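Local coordinates for cellulase CEL9M (Clostridium cellulolyticum, PDB 1IA6), which probably catalyses the endohydrolysis of (1->4)-beta-D-glucosidic linkages in cellulose and related beta-glucans, as a metal-binding cellulase of glycoside hydrolase family 9, at residues A[155-160]-A[210-215]; A[161-166]-A[218-223]; A[350-355]-A[383-388]; A[357-362]-A[397-402]. All blocks are in the same frame, centred on the assembly; numbering follows the deposited sequence.

Contact 1 of 4, residues A[155-160]-A[210-215]; sequences LSETSA and GDDLAW. With CA (calcium ion), chain B.
D212 meets S156 and E157 where two near-parallel helices of the family 9 alpha-barrel, 152-169 and 210-224, run side by side, with a calcium ion bound at the start of the second. At the root of the D212 side chain, CB presses on CB of S156, 3.6 Å away, for the helices are close here. CG sits beside the backbone N (chi1 -57°), which swings the carboxylate between helix 152-169 and the ion; from this CG, OE2 of E157 is 3.5 Å away. The two oxygens then part company. OD1 faces E157 and lies only 2.5 Å from its OE2, a distance that suggests one of the two acids keeps a proton. Water 1 donates to the same OD1 over 2.7 Å. OD2 goes to the calcium ion at 2.4 Å, and since water 1 is itself a calcium ligand, ion and water together fix the rotation of the group. D211 adds both of its carboxylate oxygens, and S208 and D257 complete the protein part of the site.

E157 is the second-shell partner of this site. Its chain bends at chi2, bringing its carboxylate across that of D212 with the planes 80° apart and alongside the W215 indole, only 22° from that ring plane. S156 OG bonds to S152 O in its own helix while lying 3.2 Å from L213 CD2. One turn beyond E157's level a methyl takes over: A160 CB lies obliquely by the pyrrole part of the W215 indole, 3.4 Å from NE1 and 3.7 Å from CD1.

Contact 2 of 4, residues A[161-166]-A[218-223]; sequences ALTLMY and TWLYTA
The hydroxyl OG1 of T163 is hydrogen-bonded back to S159 O, one turn earlier in its own helix, and meets L220 across the contact only as a neighbour, 3.7 Å from its CD2. This is helix-on-helix packing in the family 9 alpha-barrel: helices 152-169 and 210-224 continue side by side, and the axes of their segments 161-166 and 218-223 are 9.3 Å apart and inclined by 22°. With OG1 beside the backbone N (chi1 -60°), the methyl CG2 is sent across the gap, where it wedges in over the backbone of the other helix, 3.4 Å from W219 O. That carbonyl is already occupied, since it accepts the helical bond from A223 N. The same methyl reaches A223 CB at 3.7 Å, one turn further along.

L164 supplies the other main contact. Its CD2 sits over the face of the six-membered ring of W219, somewhat toward its rim, 3.6 Å from the ring centroid and 13° off the normal, a clear CH-pi contact, while CD1 lies near the shared edge of the two rings. Elsewhere the indole is well embedded: R266 makes a cation-pi contact with it, and the rings of W215 and Y79 meet it edge-to-face. At the C-terminal ends of the segments the residues are partly exposed. There the Y166 ring, whose OH has a weak bond to K170 NZ, leans obliquely on A223, with CD2 and CE2 both 3.8 Å from CB.

Contact 3 of 4, residues A[350-355]-A[383-388]; sequences YIIGYG and HLLTGA
Two type II beta turns, I351 to Y354 and L385 to A388, are joined here by a pair of backbone hydrogen bonds at I352. I352 N donates to A388 O over 2.9 Å, and I352 O receives the N-H of G387 at 2.8 Å, so one residue uses both its amide and its carbonyl on the other segment. Neither donor lies quite in the plane of the carbonyl it meets, the tilts being 15° and 20°. A388 O is also approached by the CA-H of I351, at 3.3 Å from CA.

The I352 side chain packs beside these bonds. Its CG2, anti to the backbone N, is pushed across to L385, 3.3 Å from that residue's O, and also meets the L384 methyl CD1 at 3.8 Å; the other branch runs out to CD1, which touches A388 CB loosely. On the far side of the bonds, CG2 of I351 lies over the backbone of G387, 3.7 Å from its CA. I351 also packs against helix 327-341, and A388 against F16, so the buried side of the loops is tied to neighbouring parts of the barrel, whereas L384 is exposed and reaches W358.

Each turn has glycine as its third residue, G353 and G387, both at positive phi with psi near zero. That is the hallmark of the type II beta turn, here used twice in the long loops between helices of the barrel.

Contact 4 of 4, residues A[357-362]-A[397-402]; sequences NWCIHP and DKFLDD
D401, predicted to be an active-site residue of this family 9 hydrolase, has its carboxylate held by the backbone of the 357-362 loop. The firm side is at I360, whose N donates over 2.9 Å at 162°, meeting the syn lone pair of OD2. H361 N adds a weaker, bent bond to OD1, at 3.2 Å. With CG anti to the backbone N (chi1 -172°), the carboxylate reaches across to both amides, which probably limit its rotation, chiefly through I360. The H361 side chain belongs to this packed part: D402 CA lies over one face of its imidazole, 4.1 Å from the centroid, a CH-pi contact. The ring stands nearly upright to the D401 carboxylate, planes 79° apart, with OD1 at the ring edge and in its plane, 3.5 Å from CD2. Beneath the carboxylate is the buried C359, whose SG lies at the edge of the F399 ring, 4.2 Å from CZ; F399 in turn meets Y350 edge-to-face.

The other side is loose and wetter. I360 is exposed there, and beside it water 3 spans carboxylate and loop, 2.8 Å from D401 OD2 and 3.1 Å from W358 O.

In the fold
The four contacts form two pairs on opposite sides of the chain's centre. Contacts 1 and 2 are successive levels of one helix pair, centres 10 Å apart, and they touch where A160 CB meets W219; contact 1 carries the calcium site, and the W219 side chain is about 13 Å from that ion. Contacts 3 and 4 pair the same two loop regions, centres 11 Å apart, and meet through W358 and through I352 with P362. The predicted active-site D401 lies in contact 4, its side chain about 8 Å from that of I352; the side chain of E410, also predicted to be active-site, is about 9 Å from that of F399. Contacts 1 and 4 have centres 35 Å apart.

Contact 1 of 4, residues A[155-160]-A[210-215]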
# COMPACT_ATOMS: atom_id res chain seq x y z
N LEU A 155 6.70 -11.02 6.52
CA LEU A 155 6.60 -10.97 7.97
C LEU A 155 6.98 -9.59 8.50
O LEU A 155 6.35 -9.09 9.43
CB LEU A 155 7.49 -12.04 8.60
CG LEU A 155 7.01 -13.48 8.43
CD1 LEU A 155 8.09 -14.46 8.87
CD2 LEU A 155 5.74 -13.68 9.24
N SER A 156 8.00 -8.99 7.90
CA SER A 156 8.47 -7.68 8.34
C SER A 156 7.50 -6.56 8.01
O SER A 156 7.28 -5.67 8.82
CB SER A 156 9.85 -7.37 7.75
OG SER A 156 10.82 -8.25 8.28
N GLU A 157 6.92 -6.59 6.81
CA GLU A 157 5.97 -5.54 6.46
C GLU A 157 4.73 -5.65 7.35
O GLU A 157 4.16 -4.64 7.76
CB GLU A 157 5.57 -5.63 4.98
CG GLU A 157 6.66 -5.15 4.02
CD GLU A 157 7.20 -3.78 4.37
OE1 GLU A 157 6.40 -2.90 4.76
OE2 GLU A 157 8.42 -3.56 4.24
N THR A 158 4.33 -6.88 7.66
CA THR A 158 3.16 -7.10 8.51
C THR A 158 3.50 -6.62 9.92
O THR A 158 2.67 -6.00 10.58
CB THR A 158 2.78 -8.60 8.53
OG1 THR A 158 2.57 -9.04 7.18
CG2 THR A 158 1.50 -8.81 9.32
N SER A 159 4.72 -6.90 10.36
CA SER A 159 5.17 -6.46 11.68
C SER A 159 5.11 -4.93 11.76
O SER A 159 4.61 -4.37 12.73
CB SER A 159 6.60 -6.94 11.93
OG SER A 159 7.10 -6.45 13.17
N ALA A 160 5.62 -4.26 10.73
CA ALA A 160 5.63 -2.80 10.71
C ALA A 160 4.21 -2.26 10.74
O ALA A 160 3.93 -1.29 11.44
CB ALA A 160 6.36 -2.29 9.46
N GLY A 210 16.17 -7.72 3.33
CA GLY A 210 16.96 -6.93 4.26
C GLY A 210 16.36 -5.56 4.48
O GLY A 210 16.42 -4.99 5.57
N ASP A 211 15.76 -5.01 3.42
CA ASP A 211 15.12 -3.71 3.49
C ASP A 211 13.92 -3.77 4.43
O ASP A 211 13.72 -2.89 5.28
CB ASP A 211 14.68 -3.27 2.08
CG ASP A 211 13.85 -4.32 1.36
OD1 ASP A 211 14.19 -5.52 1.44
OD2 ASP A 211 12.87 -3.95 0.69
N ASP A 212 13.12 -4.82 4.30
CA ASP A 212 11.94 -4.99 5.14
C ASP A 212 12.29 -5.22 6.61
O ASP A 212 11.67 -4.64 7.50
CB ASP A 212 11.09 -6.13 4.59
CG ASP A 212 10.71 -5.90 3.14
OD1 ASP A 212 9.77 -5.12 2.90
OD2 ASP A 212 11.36 -6.47 2.25
N LEU A 213 13.29 -6.06 6.86
CA LEU A 213 13.71 -6.31 8.24
C LEU A 213 14.17 -5.02 8.91
O LEU A 213 13.82 -4.75 10.06
CB LEU A 213 14.85 -7.33 8.28
CG LEU A 213 14.46 -8.81 8.13
CD1 LEU A 213 15.72 -9.65 7.97
CD2 LEU A 213 13.67 -9.26 9.35
N ALA A 214 14.96 -4.23 8.19
CA ALA A 214 15.48 -2.97 8.73
C ALA A 214 14.32 -2.03 9.02
O ALA A 214 14.26 -1.40 10.08
CB ALA A 214 16.43 -2.33 7.73
N TRP A 215 13.40 -1.93 8.07
CA TRP A 215 12.22 -1.08 8.19
C TRP A 215 11.38 -1.48 9.42
O TRP A 215 11.03 -0.63 10.24
CB TRP A 215 11.40 -1.21 6.89
CG TRP A 215 9.99 -0.72 6.90
CD1 TRP A 215 8.86 -1.49 6.85
CD2 TRP A 215 9.54 0.64 6.84
NE1 TRP A 215 7.74 -0.70 6.75
CE2 TRP A 215 8.13 0.61 6.75
CE3 TRP A 215 10.19 1.88 6.86
CZ2 TRP A 215 7.36 1.78 6.67
CZ3 TRP A 215 9.42 3.04 6.78
CH2 TRP A 215 8.02 2.98 6.68
CA CA B . 11.91 -6.10 -0.05
O HOH W 1 9.79 -4.95 0.18
O HOH W 2 10.38 -7.69 -0.98

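Contact 2 of 4, residues A[161-166]-A[218-223]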
# COMPACT_ATOMS: atom_id res chain seq x y z
N ALA A 161 3.31 -2.89 9.99
CA ALA A 161 1.92 -2.45 9.96
C ALA A 161 1.30 -2.57 11.35
O ALA A 161 0.52 -1.71 11.77
CB ALA A 161 1.12 -3.29 8.96
N LEU A 162 1.64 -3.64 12.06
CA LEU A 162 1.10 -3.89 13.40
C LEU A 162 1.70 -2.94 14.44
O LEU A 162 1.00 -2.49 15.35
CB LEU A 162 1.35 -5.34 13.81
CG LEU A 162 0.48 -6.37 13.08
CD1 LEU A 162 0.99 -7.78 13.36
CD2 LEU A 162 -0.98 -6.22 13.54
N THR A 163 2.99 -2.63 14.30
CA THR A 163 3.63 -1.70 15.23
C THR A 163 3.05 -0.31 15.02
O THR A 163 2.81 0.43 15.97
CB THR A 163 5.15 -1.65 15.01
OG1 THR A 163 5.70 -2.95 15.21
CG2 THR A 163 5.80 -0.66 15.99
N LEU A 164 2.84 0.06 13.76
CA LEU A 164 2.27 1.37 13.47
C LEU A 164 0.85 1.45 14.03
O LEU A 164 0.42 2.50 14.48
CB LEU A 164 2.29 1.64 11.96
CG LEU A 164 3.64 2.19 11.50
CD1 LEU A 164 3.84 2.00 10.00
CD2 LEU A 164 3.72 3.66 11.89
N MET A 165 0.13 0.33 14.02
CA MET A 165 -1.22 0.34 14.56
C MET A 165 -1.13 0.58 16.08
O MET A 165 -1.94 1.31 16.65
CB MET A 165 -1.95 -0.98 14.28
CG MET A 165 -3.43 -0.93 14.65
SD MET A 165 -4.29 0.42 13.81
CE MET A 165 -5.99 -0.10 13.94
N TYR A 166 -0.15 -0.04 16.72
CA TYR A 166 0.04 0.16 18.16
C TYR A 166 0.23 1.65 18.40
O TYR A 166 -0.40 2.24 19.28
CB TYR A 166 1.26 -0.61 18.66
CG TYR A 166 1.80 -0.10 19.99
CD1 TYR A 166 1.13 -0.36 21.18
CD2 TYR A 166 2.96 0.67 20.04
CE1 TYR A 166 1.60 0.14 22.40
CE2 TYR A 166 3.44 1.18 21.26
CZ TYR A 166 2.75 0.91 22.43
OH TYR A 166 3.20 1.42 23.63
N THR A 218 13.13 -0.49 12.69
CA THR A 218 13.09 0.91 13.09
C THR A 218 11.77 1.24 13.80
O THR A 218 11.76 2.06 14.72
CB THR A 218 13.28 1.88 11.89
OG1 THR A 218 12.16 1.80 11.01
CG2 THR A 218 14.56 1.56 11.14
N TRP A 219 10.68 0.61 13.39
CA TRP A 219 9.40 0.87 14.04
C TRP A 219 9.34 0.25 15.43
O TRP A 219 8.80 0.85 16.36
CB TRP A 219 8.24 0.38 13.16
CG TRP A 219 8.03 1.30 12.00
CD1 TRP A 219 8.26 1.02 10.68
CD2 TRP A 219 7.64 2.68 12.06
NE1 TRP A 219 8.04 2.14 9.92
CE2 TRP A 219 7.66 3.18 10.74
CE3 TRP A 219 7.28 3.54 13.11
CZ2 TRP A 219 7.34 4.50 10.43
CZ3 TRP A 219 6.96 4.86 12.80
CH2 TRP A 219 6.99 5.33 11.47
N LEU A 220 9.91 -0.94 15.58
CA LEU A 220 9.91 -1.57 16.89
C LEU A 220 10.75 -0.72 17.85
O LEU A 220 10.47 -0.68 19.04
CB LEU A 220 10.46 -3.00 16.79
CG LEU A 220 9.39 -3.99 16.30
CD1 LEU A 220 10.02 -5.30 15.87
CD2 LEU A 220 8.36 -4.20 17.40
N TYR A 221 11.75 -0.03 17.32
CA TYR A 221 12.57 0.84 18.16
C TYR A 221 11.72 2.03 18.62
O TYR A 221 11.70 2.38 19.79
CB TYR A 221 13.79 1.37 17.41
CG TYR A 221 14.54 2.42 18.21
CD1 TYR A 221 15.23 2.07 19.37
CD2 TYR A 221 14.51 3.76 17.83
CE1 TYR A 221 15.88 3.05 20.14
CE2 TYR A 221 15.15 4.74 18.59
CZ TYR A 221 15.83 4.38 19.74
OH TYR A 221 16.47 5.34 20.49
N THR A 222 11.02 2.65 17.67
CA THR A 222 10.18 3.79 18.00
C THR A 222 9.13 3.45 19.06
O THR A 222 8.82 4.26 19.92
CB THR A 222 9.45 4.32 16.74
OG1 THR A 222 10.42 4.74 15.77
CG2 THR A 222 8.55 5.49 17.09
N ALA A 223 8.61 2.22 19.01
CA ALA A 223 7.59 1.80 19.96
C ALA A 223 8.13 1.32 21.30
O ALA A 223 7.45 1.46 22.32
CB ALA A 223 6.73 0.71 19.34

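Contact 3 of 4, residues A[350-355]-A[383-388]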
# COMPACT_ATOMS: atom_id res chain seq x y z
N TYR A 350 -6.85 11.20 -12.64
CA TYR A 350 -6.47 9.80 -12.62
C TYR A 350 -7.01 9.07 -11.40
O TYR A 350 -6.70 7.90 -11.17
CB TYR A 350 -4.95 9.67 -12.74
CG TYR A 350 -4.50 9.89 -14.17
CD1 TYR A 350 -4.86 8.98 -15.17
CD2 TYR A 350 -3.78 11.02 -14.54
CE1 TYR A 350 -4.52 9.20 -16.50
CE2 TYR A 350 -3.43 11.25 -15.87
CZ TYR A 350 -3.80 10.34 -16.85
OH TYR A 350 -3.47 10.55 -18.16
N ILE A 351 -7.82 9.79 -10.62
CA ILE A 351 -8.48 9.21 -9.46
C ILE A 351 -9.94 9.08 -9.87
O ILE A 351 -10.61 10.07 -10.13
CB ILE A 351 -8.39 10.12 -8.22
CG1 ILE A 351 -6.93 10.27 -7.76
CG2 ILE A 351 -9.22 9.54 -7.09
CD1 ILE A 351 -6.76 11.20 -6.58
N ILE A 352 -10.43 7.85 -9.96
CA ILE A 352 -11.82 7.63 -10.36
C ILE A 352 -12.80 8.29 -9.39
O ILE A 352 -12.62 8.22 -8.17
CB ILE A 352 -12.12 6.12 -10.46
CG1 ILE A 352 -11.29 5.50 -11.60
CG2 ILE A 352 -13.61 5.89 -10.71
CD1 ILE A 352 -11.42 4.00 -11.71
N GLY A 353 -13.83 8.93 -9.94
CA GLY A 353 -14.82 9.57 -9.10
C GLY A 353 -14.45 10.95 -8.58
O GLY A 353 -15.23 11.57 -7.85
N TYR A 354 -13.27 11.42 -8.95
CA TYR A 354 -12.81 12.74 -8.53
C TYR A 354 -12.48 13.58 -9.76
O TYR A 354 -12.02 13.06 -10.77
CB TYR A 354 -11.56 12.61 -7.65
CG TYR A 354 -10.89 13.93 -7.30
CD1 TYR A 354 -10.09 14.59 -8.23
CD2 TYR A 354 -11.07 14.51 -6.05
CE1 TYR A 354 -9.49 15.81 -7.92
CE2 TYR A 354 -10.48 15.73 -5.73
CZ TYR A 354 -9.69 16.37 -6.67
OH TYR A 354 -9.11 17.58 -6.36
N GLY A 355 -12.72 14.88 -9.67
CA GLY A 355 -12.41 15.77 -10.78
C GLY A 355 -13.21 15.54 -12.04
O GLY A 355 -14.42 15.35 -11.99
N HIS A 383 -20.55 0.20 -11.69
CA HIS A 383 -20.45 0.95 -10.44
C HIS A 383 -19.26 1.90 -10.41
O HIS A 383 -18.23 1.65 -11.04
CB HIS A 383 -20.35 -0.04 -9.27
CG HIS A 383 -21.45 -1.05 -9.25
ND1 HIS A 383 -22.76 -0.71 -9.02
CD2 HIS A 383 -21.43 -2.39 -9.44
CE1 HIS A 383 -23.51 -1.80 -9.07
NE2 HIS A 383 -22.73 -2.83 -9.33
N LEU A 384 -19.39 3.01 -9.68
CA LEU A 384 -18.33 4.00 -9.58
C LEU A 384 -17.32 3.60 -8.50
O LEU A 384 -17.66 3.52 -7.31
CB LEU A 384 -18.92 5.37 -9.25
CG LEU A 384 -17.92 6.54 -9.17
CD1 LEU A 384 -17.28 6.76 -10.54
CD2 LEU A 384 -18.63 7.80 -8.71
N LEU A 385 -16.08 3.34 -8.91
CA LEU A 385 -15.02 2.94 -8.00
C LEU A 385 -14.31 4.17 -7.43
O LEU A 385 -13.15 4.44 -7.73
CB LEU A 385 -14.02 2.04 -8.75
CG LEU A 385 -12.89 1.36 -7.97
CD1 LEU A 385 -13.46 0.46 -6.89
CD2 LEU A 385 -12.03 0.54 -8.93
N THR A 386 -15.04 4.92 -6.60
CA THR A 386 -14.54 6.14 -6.00
C THR A 386 -13.17 6.03 -5.32
O THR A 386 -12.95 5.14 -4.50
CB THR A 386 -15.55 6.68 -4.97
OG1 THR A 386 -16.82 6.85 -5.61
CG2 THR A 386 -15.08 8.01 -4.39
N GLY A 387 -12.27 6.94 -5.68
CA GLY A 387 -10.94 6.99 -5.07
C GLY A 387 -9.83 6.13 -5.64
O GLY A 387 -8.68 6.25 -5.21
N ALA A 388 -10.13 5.28 -6.61
CA ALA A 388 -9.10 4.41 -7.18
C ALA A 388 -8.11 5.14 -8.08
O ALA A 388 -8.50 5.91 -8.96
CB ALA A 388 -9.75 3.27 -7.97

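Contact 4 of 4, residues A[357-362]-A[397-402]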
# COMPACT_ATOMS: atom_id res chain seq x y z
N ASN A 357 -13.68 13.85 -16.26
CA ASN A 357 -13.41 12.85 -17.28
C ASN A 357 -12.54 11.69 -16.81
O ASN A 357 -11.56 11.34 -17.47
CB ASN A 357 -12.76 13.52 -18.50
CG ASN A 357 -12.98 12.73 -19.77
OD1 ASN A 357 -14.07 12.19 -19.99
ND2 ASN A 357 -11.97 12.68 -20.62
N TRP A 358 -12.91 11.07 -15.70
CA TRP A 358 -12.15 9.96 -15.15
C TRP A 358 -12.35 8.64 -15.90
O TRP A 358 -13.26 8.51 -16.72
CB TRP A 358 -12.48 9.78 -13.67
CG TRP A 358 -13.93 9.52 -13.38
CD1 TRP A 358 -14.63 8.37 -13.66
CD2 TRP A 358 -14.86 10.40 -12.75
NE1 TRP A 358 -15.93 8.49 -13.23
CE2 TRP A 358 -16.10 9.73 -12.67
CE3 TRP A 358 -14.77 11.71 -12.24
CZ2 TRP A 358 -17.23 10.31 -12.10
CZ3 TRP A 358 -15.90 12.28 -11.67
CH2 TRP A 358 -17.11 11.58 -11.60
N CYS A 359 -11.48 7.68 -15.61
CA CYS A 359 -11.51 6.36 -16.24
C CYS A 359 -12.85 5.64 -16.03
O CYS A 359 -13.35 5.57 -14.91
CB CYS A 359 -10.36 5.52 -15.67
SG CYS A 359 -10.28 3.81 -16.24
N ILE A 360 -13.43 5.12 -17.11
CA ILE A 360 -14.71 4.42 -17.01
C ILE A 360 -14.57 2.90 -17.18
O ILE A 360 -15.56 2.17 -17.06
CB ILE A 360 -15.73 4.94 -18.05
CG1 ILE A 360 -15.20 4.68 -19.47
CG2 ILE A 360 -15.99 6.42 -17.84
CD1 ILE A 360 -16.19 5.06 -20.56
N HIS A 361 -13.35 2.45 -17.46
CA HIS A 361 -13.08 1.02 -17.65
C HIS A 361 -12.04 0.47 -16.66
O HIS A 361 -11.08 -0.18 -17.07
CB HIS A 361 -12.56 0.78 -19.08
CG HIS A 361 -13.61 0.94 -20.14
ND1 HIS A 361 -14.50 -0.06 -20.46
CD2 HIS A 361 -13.89 1.98 -20.96
CE1 HIS A 361 -15.30 0.36 -21.43
NE2 HIS A 361 -14.95 1.60 -21.75
N PRO A 362 -12.23 0.69 -15.35
CA PRO A 362 -11.24 0.16 -14.41
C PRO A 362 -11.19 -1.38 -14.45
O PRO A 362 -12.23 -2.03 -14.59
CB PRO A 362 -11.72 0.69 -13.07
CG PRO A 362 -13.22 0.72 -13.25
CD PRO A 362 -13.36 1.31 -14.64
N ASP A 397 2.15 10.91 -22.23
CA ASP A 397 1.00 11.47 -21.51
C ASP A 397 -0.34 11.00 -22.07
O ASP A 397 -1.39 11.56 -21.72
CB ASP A 397 1.04 12.99 -21.53
CG ASP A 397 2.23 13.55 -20.78
OD1 ASP A 397 2.32 13.33 -19.56
OD2 ASP A 397 3.08 14.21 -21.42
N LYS A 398 -0.32 9.98 -22.92
CA LYS A 398 -1.55 9.47 -23.51
C LYS A 398 -2.18 8.40 -22.63
O LYS A 398 -1.49 7.60 -22.00
CB LYS A 398 -1.26 8.88 -24.90
CG LYS A 398 -0.54 9.83 -25.84
CD LYS A 398 -1.34 11.10 -26.09
CE LYS A 398 -0.59 12.07 -26.99
NZ LYS A 398 -1.37 13.33 -27.22
N PHE A 399 -3.51 8.40 -22.58
CA PHE A 399 -4.25 7.43 -21.79
C PHE A 399 -5.27 6.71 -22.66
O PHE A 399 -6.02 7.34 -23.41
CB PHE A 399 -4.98 8.12 -20.64
CG PHE A 399 -5.62 7.16 -19.67
CD1 PHE A 399 -4.85 6.47 -18.75
CD2 PHE A 399 -7.00 6.94 -19.70
CE1 PHE A 399 -5.44 5.55 -17.87
CE2 PHE A 399 -7.59 6.02 -18.83
CZ PHE A 399 -6.80 5.33 -17.92
N LEU A 400 -5.29 5.38 -22.57
CA LEU A 400 -6.23 4.58 -23.34
C LEU A 400 -7.27 4.00 -22.39
O LEU A 400 -7.02 3.01 -21.70
CB LEU A 400 -5.49 3.45 -24.07
CG LEU A 400 -4.40 3.90 -25.05
CD1 LEU A 400 -3.71 2.68 -25.65
CD2 LEU A 400 -5.01 4.76 -26.15
N ASP A 401 -8.44 4.63 -22.36
CA ASP A 401 -9.52 4.20 -21.48
C ASP A 401 -10.40 3.16 -22.17
O ASP A 401 -11.44 3.50 -22.74
CB ASP A 401 -10.35 5.41 -21.06
CG ASP A 401 -11.37 5.08 -19.99
OD1 ASP A 401 -11.36 3.94 -19.48
OD2 ASP A 401 -12.19 5.96 -19.65
N ASP A 402 -9.98 1.90 -22.11
CA ASP A 402 -10.76 0.83 -22.72
C ASP A 402 -10.58 -0.51 -22.01
O ASP A 402 -9.67 -0.69 -21.19
CB ASP A 402 -10.41 0.68 -24.21
CG ASP A 402 -8.97 0.31 -24.44
OD1 ASP A 402 -8.60 0.11 -25.62
OD2 ASP A 402 -8.21 0.20 -23.46
O HOH W 3 -11.97 8.75 -19.57